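Local coordinates for sialidase domain-containing protein (PDB 5HX0) that is of unknown function but has a six-bladed beta-propeller fold related to the non-viral sialidases, consistent with a role in handling glycans, at residues Ser62-Arg76 with Ser124-Ile137. Sequence-based numbering, arbitrary orientation.
With ACT (acetate ion), chain D.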
loop_
_atom_site.group_PDB
_atom_site.type_symbol
_atom_site.label_atom_id
_atom_site.label_comp_id
_atom_site.label_asym_id
_atom_site.label_seq_id
_atom_site.Cartn_x
_atom_site.Cartn_y
_atom_site.Cartn_z
ATOM N N SER A 62 -7.959 13.943 -9.039
ATOM C CA SER A 62 -8.904 14.935 -8.549
ATOM C C SER A 62 -8.120 15.906 -7.679
ATOM O O SER A 62 -7.021 15.598 -7.211
ATOM C CB SER A 62 -10.084 14.307 -7.788
ATOM O OG SER A 62 -9.660 13.666 -6.612
ATOM N N VAL A 63 -8.672 17.095 -7.485
ATOM C CA VAL A 63 -7.891 18.153 -6.842
ATOM C C VAL A 63 -8.807 19.127 -6.110
ATOM O O VAL A 63 -9.913 19.445 -6.569
ATOM C CB VAL A 63 -6.977 18.845 -7.887
ATOM C CG1 VAL A 63 -7.795 19.380 -9.078
ATOM C CG2 VAL A 63 -6.170 19.964 -7.256
ATOM N N ILE A 64 -8.340 19.572 -4.934
ATOM C CA ILE A 64 -9.021 20.558 -4.092
ATOM C C ILE A 64 -7.987 21.611 -3.709
ATOM O O ILE A 64 -6.785 21.412 -3.882
ATOM C CB ILE A 64 -9.621 19.915 -2.828
ATOM C CG1 ILE A 64 -8.473 19.255 -2.048
ATOM C CG2 ILE A 64 -10.691 18.848 -3.208
ATOM C CD1 ILE A 64 -8.779 18.923 -0.629
ATOM N N LYS A 65 -8.459 22.744 -3.196
ATOM C CA LYS A 65 -7.571 23.753 -2.611
ATOM C C LYS A 65 -8.061 24.049 -1.200
ATOM O O LYS A 65 -9.216 24.439 -1.019
ATOM C CB LYS A 65 -7.521 25.040 -3.450
ATOM C CG LYS A 65 -6.568 26.084 -2.857
ATOM C CD LYS A 65 -6.452 27.349 -3.726
ATOM C CE LYS A 65 -7.605 28.334 -3.500
ATOM N NZ LYS A 65 -8.898 28.005 -4.197
ATOM N N LYS A 66 -7.201 23.840 -0.204
ATOM C CA LYS A 66 -7.627 23.996 1.181
ATOM C C LYS A 66 -7.682 25.469 1.568
ATOM O O LYS A 66 -7.123 26.333 0.891
ATOM C CB LYS A 66 -6.677 23.262 2.125
ATOM C CG LYS A 66 -6.568 21.780 1.812
ATOM C CD LYS A 66 -6.031 21.007 3.023
ATOM C CE LYS A 66 -4.612 21.364 3.310
ATOM N NZ LYS A 66 -4.123 20.686 4.560
ATOM N N LYS A 67 -8.363 25.741 2.687
ATOM C CA LYS A 67 -8.481 27.115 3.175
ATOM C C LYS A 67 -7.109 27.741 3.422
ATOM O O LYS A 67 -6.927 28.942 3.194
ATOM C CB LYS A 67 -9.331 27.129 4.454
ATOM C CG LYS A 67 -9.753 28.528 4.948
ATOM C CD LYS A 67 -10.948 29.083 4.169
ATOM C CE LYS A 67 -11.572 30.313 4.895
ATOM N NZ LYS A 67 -12.782 30.809 4.109
ATOM N N ASN A 68 -6.109 26.930 3.811
ATOM C CA ASN A 68 -4.771 27.465 4.047
ATOM C C ASN A 68 -3.959 27.670 2.773
ATOM O O ASN A 68 -2.772 27.988 2.871
ATOM C CB ASN A 68 -3.995 26.561 5.014
ATOM C CG ASN A 68 -3.627 25.216 4.410
ATOM O OD1 ASN A 68 -3.862 24.936 3.235
ATOM N ND2 ASN A 68 -3.026 24.376 5.225
ATOM N N GLY A 69 -4.550 27.502 1.595
ATOM C CA GLY A 69 -3.868 27.779 0.349
ATOM C C GLY A 69 -3.230 26.569 -0.315
ATOM O O GLY A 69 -2.840 26.655 -1.487
ATOM N N GLU A 70 -3.116 25.447 0.394
ATOM C CA GLU A 70 -2.464 24.272 -0.166
ATOM C C GLU A 70 -3.399 23.572 -1.142
ATOM O O GLU A 70 -4.530 23.228 -0.796
ATOM C CB GLU A 70 -2.045 23.314 0.948
ATOM C CG GLU A 70 -1.261 22.106 0.438
ATOM C CD GLU A 70 -0.679 21.312 1.602
ATOM O OE1 GLU A 70 -1.397 20.457 2.163
ATOM O OE2 GLU A 70 0.483 21.571 1.973
ATOM N N ILE A 71 -2.919 23.360 -2.365
ATOM C CA ILE A 71 -3.627 22.580 -3.364
ATOM C C ILE A 71 -3.219 21.122 -3.198
ATOM O O ILE A 71 -2.025 20.800 -3.182
ATOM C CB ILE A 71 -3.287 23.091 -4.775
ATOM C CG1 ILE A 71 -3.594 24.591 -4.883
ATOM C CG2 ILE A 71 -4.024 22.274 -5.854
ATOM C CD1 ILE A 71 -2.815 25.270 -6.001
ATOM N N VAL A 72 -4.199 20.237 -3.065
ATOM C CA VAL A 72 -3.942 18.812 -2.862
ATOM C C VAL A 72 -4.529 18.069 -4.051
ATOM O O VAL A 72 -5.743 18.120 -4.275
ATOM C CB VAL A 72 -4.565 18.298 -1.556
ATOM C CG1 VAL A 72 -4.183 16.802 -1.359
ATOM C CG2 VAL A 72 -4.116 19.144 -0.383
ATOM N N LEU A 73 -3.690 17.359 -4.803
ATOM C CA LEU A 73 -4.169 16.588 -5.947
ATOM C C LEU A 73 -3.930 15.103 -5.698
ATOM O O LEU A 73 -2.785 14.677 -5.491
ATOM C CB LEU A 73 -3.501 17.049 -7.251
ATOM C CG LEU A 73 -3.881 16.311 -8.552
ATOM C CD1 LEU A 73 -3.652 17.233 -9.765
ATOM C CD2 LEU A 73 -3.096 15.020 -8.760
ATOM N N ALA A 74 -5.012 14.321 -5.749
ATOM C CA ALA A 74 -4.969 12.873 -5.535
ATOM C C ALA A 74 -4.978 12.178 -6.882
ATOM O O ALA A 74 -5.632 12.651 -7.816
ATOM C CB ALA A 74 -6.177 12.402 -4.724
ATOM N N PHE A 75 -4.255 11.063 -6.986
ATOM C CA PHE A 75 -4.306 10.282 -8.214
ATOM C C PHE A 75 -3.978 8.829 -7.908
ATOM O O PHE A 75 -3.525 8.473 -6.814
ATOM C CB PHE A 75 -3.370 10.845 -9.315
ATOM C CG PHE A 75 -1.902 10.883 -8.933
ATOM C CD1 PHE A 75 -1.411 11.904 -8.125
ATOM C CD2 PHE A 75 -1.017 9.931 -9.412
ATOM C CE1 PHE A 75 -0.072 11.977 -7.781
ATOM C CE2 PHE A 75 0.336 9.994 -9.079
ATOM C CZ PHE A 75 0.810 11.014 -8.271
ATOM N N ARG A 76 -4.280 7.983 -8.883
ATOM C CA ARG A 76 -3.944 6.566 -8.833
ATOM C C ARG A 76 -2.532 6.386 -9.360
ATOM O O ARG A 76 -2.222 6.826 -10.474
ATOM C CB ARG A 76 -4.919 5.751 -9.695
ATOM C CG ARG A 76 -4.597 4.232 -9.767
ATOM C CD ARG A 76 -5.495 3.563 -10.828
ATOM N NE ARG A 76 -5.354 2.094 -10.880
ATOM C CZ ARG A 76 -4.463 1.448 -11.630
ATOM N NH1 ARG A 76 -3.590 2.122 -12.390
ATOM N NH2 ARG A 76 -4.431 0.116 -11.620
ATOM N N SER A 124 -6.493 -0.019 -5.831
ATOM C CA SER A 124 -7.480 1.047 -5.676
ATOM C C SER A 124 -7.508 1.961 -6.898
ATOM O O SER A 124 -6.492 2.152 -7.571
ATOM C CB SER A 124 -7.181 1.858 -4.420
ATOM O OG SER A 124 -7.251 1.018 -3.283
ATOM N N GLN A 125 -8.669 2.556 -7.168
ATOM C CA GLN A 125 -8.883 3.300 -8.411
ATOM C C GLN A 125 -9.271 4.754 -8.155
ATOM O O GLN A 125 -9.721 5.114 -7.065
ATOM C CB GLN A 125 -10.010 2.666 -9.223
ATOM C CG GLN A 125 -9.781 1.184 -9.515
ATOM C CD GLN A 125 -8.573 0.990 -10.388
ATOM O OE1 GLN A 125 -7.554 0.469 -9.945
ATOM N NE2 GLN A 125 -8.668 1.430 -11.641
ATOM N N ASP A 126 -9.136 5.567 -9.207
ATOM C CA ASP A 126 -9.809 6.858 -9.369
ATOM C C ASP A 126 -10.176 7.567 -8.062
ATOM O O ASP A 126 -11.365 7.660 -7.726
ATOM C CB ASP A 126 -11.099 6.677 -10.177
ATOM C CG ASP A 126 -10.873 5.985 -11.515
ATOM O OD1 ASP A 126 -9.898 5.224 -11.653
ATOM O OD2 ASP A 126 -11.693 6.197 -12.441
ATOM N N PRO A 127 -9.219 8.082 -7.299
ATOM C CA PRO A 127 -9.589 8.811 -6.073
ATOM C C PRO A 127 -10.354 10.074 -6.430
ATOM O O PRO A 127 -9.886 10.895 -7.219
ATOM C CB PRO A 127 -8.237 9.147 -5.430
ATOM C CG PRO A 127 -7.279 9.252 -6.668
ATOM C CD PRO A 127 -7.788 8.222 -7.651
ATOM N N CYS A 128 -11.524 10.245 -5.828
ATOM C CA CYS A 128 -12.352 11.415 -6.077
ATOM C C CYS A 128 -12.495 12.211 -4.782
ATOM O O CYS A 128 -13.193 11.781 -3.867
ATOM C CB CYS A 128 -13.712 10.966 -6.628
ATOM S SG CYS A 128 -13.499 10.401 -8.334
ATOM N N LEU A 129 -11.838 13.363 -4.716
ATOM C CA LEU A 129 -11.840 14.221 -3.536
ATOM C C LEU A 129 -13.058 15.149 -3.518
ATOM O O LEU A 129 -13.436 15.729 -4.545
ATOM C CB LEU A 129 -10.559 15.064 -3.504
ATOM C CG LEU A 129 -9.207 14.341 -3.443
ATOM C CD1 LEU A 129 -8.024 15.343 -3.499
ATOM C CD2 LEU A 129 -9.123 13.507 -2.167
ATOM N N LEU A 130 -13.664 15.299 -2.340
ATOM C CA LEU A 130 -14.636 16.368 -2.085
ATOM C C LEU A 130 -14.200 17.104 -0.824
ATOM O O LEU A 130 -14.003 16.472 0.216
ATOM C CB LEU A 130 -16.056 15.833 -1.877
ATOM C CG LEU A 130 -17.088 16.935 -1.519
ATOM C CD1 LEU A 130 -17.311 17.904 -2.708
ATOM C CD2 LEU A 130 -18.416 16.328 -1.077
ATOM N N GLN A 131 -14.046 18.422 -0.903
ATOM C CA GLN A 131 -13.769 19.219 0.286
ATOM C C GLN A 131 -15.041 19.955 0.697
ATOM O O GLN A 131 -15.571 20.742 -0.087
ATOM C CB GLN A 131 -12.642 20.221 0.051
ATOM C CG GLN A 131 -12.358 21.077 1.289
ATOM C CD GLN A 131 -11.180 21.993 1.088
ATOM O OE1 GLN A 131 -10.186 21.891 1.799
ATOM N NE2 GLN A 131 -11.268 22.867 0.090
ATOM N N LEU A 132 -15.524 19.692 1.919
ATOM C CA LEU A 132 -16.684 20.403 2.446
ATOM C C LEU A 132 -16.305 21.815 2.888
ATOM O O LEU A 132 -15.143 22.111 3.172
ATOM C CB LEU A 132 -17.293 19.655 3.641
ATOM C CG LEU A 132 -17.658 18.188 3.371
ATOM C CD1 LEU A 132 -18.510 17.616 4.511
ATOM C CD2 LEU A 132 -18.391 18.056 2.039
ATOM N N LYS A 133 -17.316 22.688 2.970
ATOM C CA LYS A 133 -17.066 24.050 3.445
ATOM C C LYS A 133 -16.413 24.057 4.821
ATOM O O LYS A 133 -15.625 24.962 5.129
ATOM C CB LYS A 133 -18.372 24.844 3.498
ATOM C CG LYS A 133 -19.135 24.870 2.195
ATOM C CD LYS A 133 -18.500 25.771 1.221
ATOM C CE LYS A 133 -19.497 26.103 0.118
ATOM N NZ LYS A 133 -18.810 26.819 -0.986
ATOM N N ASP A 134 -16.696 23.052 5.648
ATOM C CA ASP A 134 -16.104 23.023 6.981
ATOM C C ASP A 134 -14.713 22.405 6.980
ATOM O O ASP A 134 -14.117 22.242 8.045
ATOM C CB ASP A 134 -17.027 22.288 7.974
ATOM C CG ASP A 134 -17.116 20.784 7.729
ATOM O OD1 ASP A 134 -16.287 20.221 6.988
ATOM O OD2 ASP A 134 -18.024 20.153 8.313
ATOM N N GLY A 135 -14.184 22.056 5.820
ATOM C CA GLY A 135 -12.825 21.577 5.712
ATOM C C GLY A 135 -12.677 20.074 5.699
ATOM O O GLY A 135 -11.588 19.585 5.368
ATOM N N THR A 136 -13.728 19.326 6.053
ATOM C CA THR A 136 -13.712 17.874 5.894
ATOM C C THR A 136 -13.378 17.493 4.457
ATOM O O THR A 136 -13.843 18.133 3.510
ATOM C CB THR A 136 -15.078 17.309 6.268
ATOM O OG1 THR A 136 -15.377 17.666 7.628
ATOM C CG2 THR A 136 -15.110 15.788 6.105
ATOM N N ILE A 137 -12.583 16.437 4.280
ATOM C CA ILE A 137 -12.280 15.931 2.939
ATOM C C ILE A 137 -12.732 14.487 2.841
ATOM O O ILE A 137 -12.391 13.667 3.701
ATOM C CB ILE A 137 -10.785 16.049 2.594
ATOM C CG1 ILE A 137 -10.320 17.508 2.682
ATOM C CG2 ILE A 137 -10.504 15.468 1.175
ATOM C CD1 ILE A 137 -8.788 17.655 2.720
HETATM C C ACT D . -10.853 3.343 -14.537
HETATM O O ACT D . -10.702 2.952 -13.348
HETATM O OXT ACT D . -11.128 4.570 -14.715
HETATM C CH3 ACT D . -10.721 2.379 -15.680
HETATM O O HOH W 1 -9.568 23.816 4.327
HETATM O O HOH W 2 -6.102 -1.712 -9.635
#
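Leu-129 and Ile-64 meet at about a right angle at the middle of the interface, where Ile-64 CG2 rests 3.8 Å from Leu-129 CB. Leu-129 reaches on over the hairpin, its CD1 lying 3.7 Å from Ala-74 CB. The two methyls of Ile-64 divide the work: CG2 takes Leu-129 and Gln-131, while CD1 goes to Ile-137, 3.6 Å from that residue's own CD1.

Beside this apolar row, Ser-62 joins the two backbones. In the conformer described, its OG gives a hydrogen bond to Pro-127 O, coming from above the carbonyl plane, and accepts one from Leu-129 N at 2.9 Å; chi1 of 65° sets the hydroxyl between its own N and carbonyl carbon, facing both partners. Pro-127 sets CG against the backbone of the second strand, 3.5 Å from Phe-75 CA.

Each end of the contact is closed by an amide. Gln-131, extended with CG anti to its N (chi1 179°), sends NE2 to Lys-65 O at 2.8 Å; the acceptor lies in the amide plane, but the donor stands above the carbonyl plane. Its OE1 reaches Lys-67 N through a water. At the other end Arg-76 and Gln-125 run side by side, and NE bonds to OE1 at 2.9 Å with the flat groups turned 63° apart. A second water bridges Arg-76 NH2 and Gln-125 OE1, while Gln-125 NE2 donates to an acetate ion, probably from the crystallisation liquor.

The whole joins two consecutive propeller blades: strand 56-65, the edge strand at the start of its blade, pairs antiparallel with 71-79, and this hairpin packs its face against strand 123-131 of the next sheet, whose partner 137-145 backs Pro-127 and Leu-129 with Cys-139, while Trp-370 of strand 367-375 lies against Ser-62 and Val-63.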